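Local coordinates for protein putative alkaline phosphatase (Pseudomonas fluorescens, PDB 4F1V) that binds phosphate with high affinity in the periplasm and probably hands it to an ABC transporter for import, at residues N56-A68 with F293-Q307. Residues are numbered along the deposited sequence; the frame is centred on the assembly and turned at random.
With PI (hydrogenphosphate ion), chain B.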
ATOM      1  N   ASN A  56     -12.146 -18.815   9.656  0.80  6.32           N
ATOM      2  CA  ASN A  56     -12.729 -17.502   9.328  0.80  6.17           C
ATOM      3  C   ASN A  56     -11.604 -16.484   9.075  0.80  4.35           C
ATOM      4  O   ASN A  56     -10.484 -16.624   9.493  0.80  5.90           O
ATOM      5  CB  ASN A  56     -13.653 -17.034  10.464  0.80  6.26           C
ATOM      6  CG  ASN A  56     -14.869 -17.936  10.567  0.80  7.84           C
ATOM      7  OD1 ASN A  56     -15.613 -18.083   9.617  0.80  9.27           O
ATOM      8  ND2 ASN A  56     -15.009 -18.623  11.680  0.80 17.86           N
ATOM      9  N   VAL A  57     -12.009 -15.397   8.371  1.00  5.09           N
ATOM     10  CA  VAL A  57     -11.134 -14.257   8.120  1.00  4.02           C
ATOM     11  C   VAL A  57     -11.548 -13.144   9.090  1.00  3.79           C
ATOM     12  O   VAL A  57     -12.733 -12.807   9.164  1.00  5.06           O
ATOM     13  CB  VAL A  57     -11.261 -13.753   6.682  1.00  4.27           C
ATOM     14  CG1 VAL A  57     -10.472 -12.457   6.459  1.00  4.79           C
ATOM     15  CG2 VAL A  57     -10.806 -14.826   5.711  1.00  5.10           C
ATOM     16  N   HIS A  58     -10.584 -12.575   9.808  1.00  3.78           N
ATOM     17  CA  HIS A  58     -10.884 -11.540  10.778  1.00  4.23           C
ATOM     18  C   HIS A  58     -10.449 -10.153  10.361  1.00  3.62           C
ATOM     19  O   HIS A  58     -11.016  -9.165  10.853  1.00  4.23           O
ATOM     20  CB  HIS A  58     -10.263 -11.928  12.134  1.00  4.54           C
ATOM     21  CG  HIS A  58     -10.763 -13.247  12.630  1.00  4.68           C
ATOM     22  ND1 HIS A  58     -10.122 -14.408  12.372  1.00  5.21           N
ATOM     23  CD2 HIS A  58     -11.938 -13.547  13.259  1.00  6.64           C
ATOM     24  CE1 HIS A  58     -10.850 -15.383  12.868  1.00  5.33           C
ATOM     25  NE2 HIS A  58     -11.988 -14.919  13.345  1.00  6.85           N
ATOM     26  N   TRP A  59      -9.417 -10.038   9.504  1.00  3.63           N
ATOM     27  CA  TRP A  59      -8.895  -8.712   9.117  1.00  3.81           C
ATOM     28  C   TRP A  59      -8.103  -8.901   7.809  1.00  3.74           C
ATOM     29  O   TRP A  59      -7.717 -10.004   7.446  1.00  3.61           O
ATOM     30  CB  TRP A  59      -8.043  -8.088  10.198  1.00  3.83           C
ATOM     31  CG  TRP A  59      -6.716  -8.665  10.501  1.00  4.13           C
ATOM     32  CD1 TRP A  59      -6.447  -9.784  11.249  1.00  4.61           C
ATOM     33  CD2 TRP A  59      -5.422  -8.169  10.093  1.00  4.15           C
ATOM     34  NE1 TRP A  59      -5.077  -9.996  11.339  1.00  5.05           N
ATOM     35  CE2 TRP A  59      -4.434  -9.007  10.638  1.00  4.95           C
ATOM     36  CE3 TRP A  59      -5.024  -7.072   9.296  1.00  4.62           C
ATOM     37  CZ2 TRP A  59      -3.051  -8.769  10.454  1.00  5.90           C
ATOM     38  CZ3 TRP A  59      -3.667  -6.817   9.097  1.00  5.29           C
ATOM     39  CH2 TRP A  59      -2.688  -7.661   9.693  1.00  5.75           C
ATOM     40  N   ALA A  60      -7.834  -7.756   7.157  1.00  3.58           N
ATOM     41  CA  ALA A  60      -6.974  -7.751   5.964  1.00  3.47           C
ATOM     42  C   ALA A  60      -6.032  -6.537   5.973  1.00  3.35           C
ATOM     43  O   ALA A  60      -6.367  -5.469   6.456  1.00  3.98           O
ATOM     44  CB  ALA A  60      -7.763  -7.758   4.695  1.00  4.37           C
ATOM     45  N   GLY A  61      -4.861  -6.743   5.370  1.00  3.56           N
ATOM     46  CA  GLY A  61      -4.015  -5.634   4.931  1.00  3.17           C
ATOM     47  C   GLY A  61      -4.308  -5.311   3.472  1.00  3.24           C
ATOM     48  O   GLY A  61      -4.431  -6.211   2.658  1.00  3.37           O
ATOM     49  N   SER A  62      -4.394  -4.021   3.124  1.00  3.10           N
ATOM     50  CA  SER A  62      -4.624  -3.622   1.754  1.00  3.13           C
ATOM     51  C   SER A  62      -4.000  -2.255   1.488  1.00  3.06           C
ATOM     52  O   SER A  62      -4.193  -1.338   2.288  1.00  3.31           O
ATOM     53  CB  SER A  62      -6.125  -3.543   1.466  1.00  2.93           C
ATOM     54  OG  SER A  62      -6.309  -3.273   0.095  1.00  3.56           O
ATOM     55  N   ASP A  63      -3.310  -2.097   0.365  1.00  2.94           N
ATOM     56  CA  ASP A  63      -2.909  -0.795  -0.142  1.00  3.02           C
ATOM     57  C   ASP A  63      -3.823  -0.328  -1.296  1.00  3.57           C
ATOM     58  O   ASP A  63      -3.537   0.699  -1.938  1.00  5.49           O
ATOM     59  CB  ASP A  63      -1.379  -0.629  -0.455  1.00  3.39           C
ATOM     60  CG  ASP A  63      -0.614  -1.960  -0.335  1.00  2.91           C
ATOM     61  OD1 ASP A  63       0.003  -2.230   0.695  1.00  3.26           O
ATOM     62  OD2 ASP A  63      -0.715  -2.714  -1.333  1.00  3.38           O
ATOM     63  N   SER A  64      -4.906  -1.061  -1.523  1.00  3.09           N
ATOM     64  CA  SER A  64      -6.004  -0.662  -2.375  1.00  2.92           C
ATOM     65  C   SER A  64      -7.201  -0.245  -1.512  1.00  3.17           C
ATOM     66  O   SER A  64      -7.648  -1.015  -0.643  1.00  3.46           O
ATOM     67  CB  SER A  64      -6.441  -1.820  -3.288  1.00  3.84           C
ATOM     68  OG  SER A  64      -7.646  -1.554  -3.947  1.00  3.87           O
ATOM     69  N   LYS A  65      -7.762   0.931  -1.732  0.55  3.56           N
ATOM     70  CA  LYS A  65      -8.968   1.330  -0.998  0.55  3.49           C
ATOM     71  C   LYS A  65     -10.152   0.423  -1.335  0.55  2.97           C
ATOM     72  O   LYS A  65     -10.301  -0.083  -2.445  0.55  3.54           O
ATOM     73  CB  LYS A  65      -9.357   2.758  -1.336  0.55  4.39           C
ATOM     74  CG  LYS A  65      -8.429   3.805  -0.651  0.55  7.18           C
ATOM     75  CD  LYS A  65      -8.945   5.210  -0.628  0.55  9.65           C
ATOM     76  CE  LYS A  65     -10.137   5.583   0.148  0.55 11.79           C
ATOM     77  NZ  LYS A  65     -10.160   7.145   0.293  0.55  8.80           N
ATOM     78  N   LEU A  66     -11.019   0.289  -0.324  0.75  3.53           N
ATOM     79  CA  LEU A  66     -12.333  -0.300  -0.572  0.75  3.37           C
ATOM     80  C   LEU A  66     -13.135   0.595  -1.557  0.75  4.34           C
ATOM     81  O   LEU A  66     -13.247   1.801  -1.340  0.75  4.84           O
ATOM     82  CB  LEU A  66     -13.066  -0.475   0.754  0.75  4.15           C
ATOM     83  CG  LEU A  66     -12.477  -1.572   1.618  0.75  4.03           C
ATOM     84  CD1 LEU A  66     -12.928  -1.409   3.050  0.75  3.07           C
ATOM     85  CD2 LEU A  66     -12.894  -2.993   1.162  0.75  4.43           C
ATOM     86  N   SER A  67     -13.663  -0.019  -2.620  1.00  4.94           N
ATOM     87  CA  SER A  67     -14.403   0.734  -3.597  1.00  5.38           C
ATOM     88  C   SER A  67     -15.818   1.019  -3.084  1.00  5.15           C
ATOM     89  O   SER A  67     -16.318   0.433  -2.136  1.00  4.99           O
ATOM     90  CB  SER A  67     -14.510  -0.058  -4.903  1.00  6.64           C
ATOM     91  OG  SER A  67     -15.369  -1.172  -4.664  1.00  6.86           O
ATOM     92  N   ALA A  68     -16.533   1.888  -3.848  1.00  6.72           N
ATOM     93  CA  ALA A  68     -17.914   2.195  -3.476  1.00  6.85           C
ATOM     94  C   ALA A  68     -18.757   0.927  -3.434  1.00  6.72           C
ATOM     95  O   ALA A  68     -19.610   0.746  -2.562  1.00  6.52           O
ATOM     96  CB  ALA A  68     -18.513   3.214  -4.426  1.00  8.04           C
ATOM     97  N   PHE A 293      -0.421   5.466   1.352  1.00  3.16           N
ATOM     98  CA  PHE A 293      -0.657   4.703   2.577  1.00  2.90           C
ATOM     99  C   PHE A 293      -0.995   3.264   2.255  1.00  3.01           C
ATOM    100  O   PHE A 293      -1.620   2.944   1.235  1.00  3.44           O
ATOM    101  CB  PHE A 293      -1.800   5.317   3.446  1.00  3.75           C
ATOM    102  CG  PHE A 293      -1.416   6.664   4.004  1.00  3.62           C
ATOM    103  CD1 PHE A 293      -1.630   7.832   3.281  1.00  4.87           C
ATOM    104  CD2 PHE A 293      -0.771   6.730   5.224  1.00  3.56           C
ATOM    105  CE1 PHE A 293      -1.222   9.057   3.794  1.00  5.41           C
ATOM    106  CE2 PHE A 293      -0.370   7.957   5.732  1.00  4.78           C
ATOM    107  CZ  PHE A 293      -0.615   9.127   5.039  1.00  5.13           C
ATOM    108  N   THR A 294      -0.596   2.382   3.186  1.00  3.09           N
ATOM    109  CA  THR A 294      -1.147   1.009   3.222  1.00  2.81           C
ATOM    110  C   THR A 294      -1.987   0.886   4.490  1.00  2.73           C
ATOM    111  O   THR A 294      -1.683   1.544   5.490  1.00  3.04           O
ATOM    112  CB  THR A 294      -0.033  -0.033   3.119  1.00  3.21           C
ATOM    113  OG1 THR A 294      -0.623  -1.328   3.073  1.00  3.50           O
ATOM    114  CG2 THR A 294       0.974   0.009   4.248  1.00  4.25           C
ATOM    115  N   ASN A 295      -3.044   0.073   4.429  1.00  3.25           N
ATOM    116  CA  ASN A 295      -4.189   0.160   5.343  1.00  2.85           C
ATOM    117  C   ASN A 295      -4.530  -1.182   5.988  1.00  3.02           C
ATOM    118  O   ASN A 295      -4.129  -2.254   5.540  1.00  3.22           O
ATOM    119  CB  ASN A 295      -5.426   0.692   4.580  1.00  3.13           C
ATOM    120  CG  ASN A 295      -5.022   1.857   3.691  1.00  3.62           C
ATOM    121  OD1 ASN A 295      -4.412   2.834   4.174  1.00  4.47           O
ATOM    122  ND2 ASN A 295      -5.362   1.774   2.451  1.00  4.19           N
ATOM    123  N   LEU A 296      -5.327  -1.055   7.073  0.70  3.18           N
ATOM    124  CA  LEU A 296      -5.956  -2.217   7.761  0.70  3.74           C
ATOM    125  C   LEU A 296      -7.466  -2.187   7.494  0.70  2.78           C
ATOM    126  O   LEU A 296      -8.083  -1.114   7.432  0.70  3.27           O
ATOM    127  CB  LEU A 296      -5.786  -2.080   9.272  0.70  3.65           C
ATOM    128  CG  LEU A 296      -4.372  -1.872   9.845  0.70  4.48           C
ATOM    129  CD1 LEU A 296      -4.394  -1.768  11.365  0.70  5.21           C
ATOM    130  CD2 LEU A 296      -3.426  -2.928   9.383  0.70  5.10           C
ATOM    131  N   ILE A 297      -8.061  -3.375   7.416  0.65  2.83           N
ATOM    132  CA  ILE A 297      -9.501  -3.546   7.357  0.65  2.44           C
ATOM    133  C   ILE A 297      -9.874  -4.575   8.434  0.65  2.65           C
ATOM    134  O   ILE A 297      -9.375  -5.703   8.431  0.65  2.87           O
ATOM    135  CB  ILE A 297      -9.954  -4.041   5.984  0.65  2.87           C
ATOM    136  CG1 ILE A 297      -9.538  -3.041   4.877  0.65  2.71           C
ATOM    137  CG2 ILE A 297     -11.488  -4.257   5.951  0.65  3.11           C
ATOM    138  CD1 ILE A 297      -9.642  -3.653   3.470  0.65  2.60           C
ATOM    139  N   PHE A 298     -10.725  -4.139   9.387  1.00  3.20           N
ATOM    140  CA  PHE A 298     -11.190  -4.935  10.523  1.00  3.26           C
ATOM    141  C   PHE A 298     -12.731  -4.822  10.608  1.00  3.08           C
ATOM    142  O   PHE A 298     -13.347  -4.006   9.934  1.00  3.53           O
ATOM    143  CB  PHE A 298     -10.564  -4.444  11.838  1.00  3.29           C
ATOM    144  CG  PHE A 298      -9.157  -4.953  12.112  1.00  3.27           C
ATOM    145  CD1 PHE A 298      -8.039  -4.420  11.475  1.00  3.86           C
ATOM    146  CD2 PHE A 298      -8.975  -6.021  12.982  1.00  3.54           C
ATOM    147  CE1 PHE A 298      -6.758  -4.936  11.737  1.00  3.71           C
ATOM    148  CE2 PHE A 298      -7.715  -6.538  13.212  1.00  3.82           C
ATOM    149  CZ  PHE A 298      -6.623  -5.994  12.612  1.00  3.91           C
ATOM    150  N   SER A 299     -13.314  -5.641  11.504  1.00  3.57           N
ATOM    151  CA  SER A 299     -14.710  -5.408  11.948  1.00  3.55           C
ATOM    152  C   SER A 299     -14.728  -4.604  13.223  1.00  3.45           C
ATOM    153  O   SER A 299     -13.862  -4.772  14.094  1.00  4.01           O
ATOM    154  CB  SER A 299     -15.361  -6.786  12.168  1.00  4.04           C
ATOM    155  OG  SER A 299     -16.765  -6.600  12.440  1.00  3.95           O
ATOM    156  N   GLN A 300     -15.779  -3.789  13.377  1.00  3.33           N
ATOM    157  CA  GLN A 300     -16.018  -3.179  14.684  1.00  3.94           C
ATOM    158  C   GLN A 300     -16.401  -4.246  15.734  1.00  3.69           C
ATOM    159  O   GLN A 300     -16.149  -4.076  16.905  1.00  4.24           O
ATOM    160  CB  GLN A 300     -17.106  -2.138  14.627  1.00  3.79           C
ATOM    161  CG  GLN A 300     -17.307  -1.375  15.910  1.00  4.38           C
ATOM    162  CD  GLN A 300     -18.416  -0.340  15.873  1.00  4.60           C
ATOM    163  OE1 GLN A 300     -19.001  -0.030  14.819  1.00  5.24           O
ATOM    164  NE2 GLN A 300     -18.687   0.228  17.031  1.00  4.65           N
ATOM    165  N   CYS A 301     -17.062  -5.329  15.276  1.00  3.67           N
ATOM    166  CA  CYS A 301     -17.693  -6.270  16.196  1.00  3.80           C
ATOM    167  C   CYS A 301     -17.294  -7.717  15.824  1.00  3.64           C
ATOM    168  O   CYS A 301     -17.270  -8.103  14.628  1.00  3.78           O
ATOM    169  CB  CYS A 301     -19.226  -6.173  16.155  1.00  4.50           C
ATOM    170  SG  CYS A 301     -19.899  -4.504  16.362  1.00  5.05           S
ATOM    171  N   TYR A 302     -17.070  -8.515  16.862  1.00  4.05           N
ATOM    172  CA  TYR A 302     -16.799  -9.936  16.752  1.00  4.34           C
ATOM    173  C   TYR A 302     -17.735 -10.667  17.712  1.00  4.59           C
ATOM    174  O   TYR A 302     -17.828 -10.254  18.870  1.00  5.09           O
ATOM    175  CB  TYR A 302     -15.310 -10.281  17.040  1.00  4.26           C
ATOM    176  CG  TYR A 302     -14.397  -9.678  15.994  1.00  4.02           C
ATOM    177  CD1 TYR A 302     -13.922  -8.365  16.094  1.00  3.82           C
ATOM    178  CD2 TYR A 302     -14.010 -10.412  14.872  1.00  4.43           C
ATOM    179  CE1 TYR A 302     -13.133  -7.785  15.119  1.00  4.07           C
ATOM    180  CE2 TYR A 302     -13.223  -9.843  13.859  1.00  3.98           C
ATOM    181  CZ  TYR A 302     -12.769  -8.525  13.985  1.00  3.56           C
ATOM    182  OH  TYR A 302     -12.011  -7.896  13.027  1.00  3.83           O
ATOM    183  N   ALA A 303     -18.435 -11.701  17.285  1.00  5.37           N
ATOM    184  CA  ALA A 303     -19.341 -12.383  18.200  1.00  6.71           C
ATOM    185  C   ALA A 303     -18.584 -12.863  19.428  1.00  5.55           C
ATOM    186  O   ALA A 303     -19.112 -12.867  20.563  1.00  7.28           O
ATOM    187  CB  ALA A 303     -20.047 -13.578  17.521  1.00  9.68           C
ATOM    188  N   ASP A 304     -17.355 -13.336  19.275  1.00  4.62           N
ATOM    189  CA  ASP A 304     -16.589 -13.859  20.395  1.00  4.62           C
ATOM    190  C   ASP A 304     -15.909 -12.718  21.220  1.00  4.89           C
ATOM    191  O   ASP A 304     -15.237 -11.839  20.682  1.00  4.72           O
ATOM    192  CB  ASP A 304     -15.533 -14.835  19.842  1.00  5.16           C
ATOM    193  CG  ASP A 304     -14.804 -15.500  21.026  1.00  5.20           C
ATOM    194  OD1 ASP A 304     -15.512 -16.204  21.781  1.00  5.92           O
ATOM    195  OD2 ASP A 304     -13.586 -15.278  21.180  1.00  6.28           O
ATOM    196  N   ALA A 305     -16.057 -12.839  22.529  1.00  4.92           N
ATOM    197  CA  ALA A 305     -15.489 -11.840  23.433  1.00  5.28           C
ATOM    198  C   ALA A 305     -13.985 -11.867  23.393  1.00  4.90           C
ATOM    199  O   ALA A 305     -13.327 -10.791  23.504  1.00  5.59           O
ATOM    200  CB  ALA A 305     -15.994 -12.066  24.825  1.00  7.56           C
ATOM    201  N   THR A 306     -13.332 -13.037  23.424  0.70  6.26           N
ATOM    202  CA  THR A 306     -11.857 -13.065  23.487  0.70  6.24           C
ATOM    203  C   THR A 306     -11.276 -12.451  22.209  0.70  4.73           C
ATOM    204  O   THR A 306     -10.344 -11.673  22.247  0.70  5.31           O
ATOM    205  CB  THR A 306     -11.377 -14.499  23.705  0.70  6.50           C
ATOM    206  OG1 THR A 306     -11.831 -14.952  24.992  0.70 10.53           O
ATOM    207  CG2 THR A 306      -9.848 -14.562  23.672  0.70  7.65           C
ATOM    208  N   GLN A 307     -11.857 -12.825  21.070  0.60  3.92           N
ATOM    209  CA  GLN A 307     -11.340 -12.238  19.821  0.60  3.96           C
ATOM    210  C   GLN A 307     -11.521 -10.715  19.815  0.60  4.09           C
ATOM    211  O   GLN A 307     -10.612 -10.001  19.390  0.60  3.15           O
ATOM    212  CB  GLN A 307     -11.997 -12.876  18.591  0.60  4.70           C
ATOM    213  CG  GLN A 307     -11.667 -14.344  18.370  0.60  5.26           C
ATOM    214  CD  GLN A 307     -12.211 -14.957  17.137  0.60  6.54           C
ATOM    215  OE1 GLN A 307     -13.213 -14.494  16.547  0.60  7.38           O
ATOM    216  NE2 GLN A 307     -11.512 -16.000  16.638  0.60  9.75           N
TER
HETATM  217  P    PI B1401       0.082  -5.597  -2.818  1.00  2.78           P
HETATM  218  O1   PI B1401      -1.441  -5.515  -2.916  1.00  2.77           O
HETATM  219  O2   PI B1401       0.556  -7.048  -2.715  1.00  3.22           O
HETATM  220  O3   PI B1401       0.732  -4.877  -4.007  1.00  3.08           O
HETATM  221  O4   PI B1401       0.523  -4.888  -1.507  1.00  3.15           O
HETATM  222  O   HOH W   1     -12.784 -17.591  14.217  0.50  8.63           O
HETATM  223  O   HOH W   2      -3.969   3.287  -0.103  0.45  4.79           O
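D63 and T294 meet where strand 293-299 runs antiparallel to strand 59-62, beside the bound hydrogenphosphate. From CB, which rests 3.7 Å from T294 OG1, the short aspartate chain divides at CG: OD1 accepts from T294 OG1 at 2.6 Å, on its anti side and 24° out of the carboxylate plane, while OD2 lies 2.5 Å from O4 of the ion, so close that one of the two acid groups probably donates a proton to the other. Threonine suits the strand, being beta-branched, and its hydroxyl, set alongside D63 by chi1 -176°, probably helps fix the carboxylate. Backbone bonds pair A60 with I297 and S62 with N295. Farther along, the five-membered ring of W59 lies near parallel to the F298 ring (7°) but barely overlaps it; W59 CB sits over the phenyl centre, a CH-pi contact of 3.4 Å. On the sheet face bearing A60 and S62, the branched aliphatic chains of I297 and L66 meet tip to tip, I297 also touching F40 of helix 33-42. Tyrosine suits its place because one hydroxyl serves twice: Y302 OH donates to H58 O at 2.7 Å and accepts from S299 N. Such a mixed sheet, with ligand residues in loops just past its strand ends, is the core of a Venus-flytrap lobe in PstS-type binding proteins.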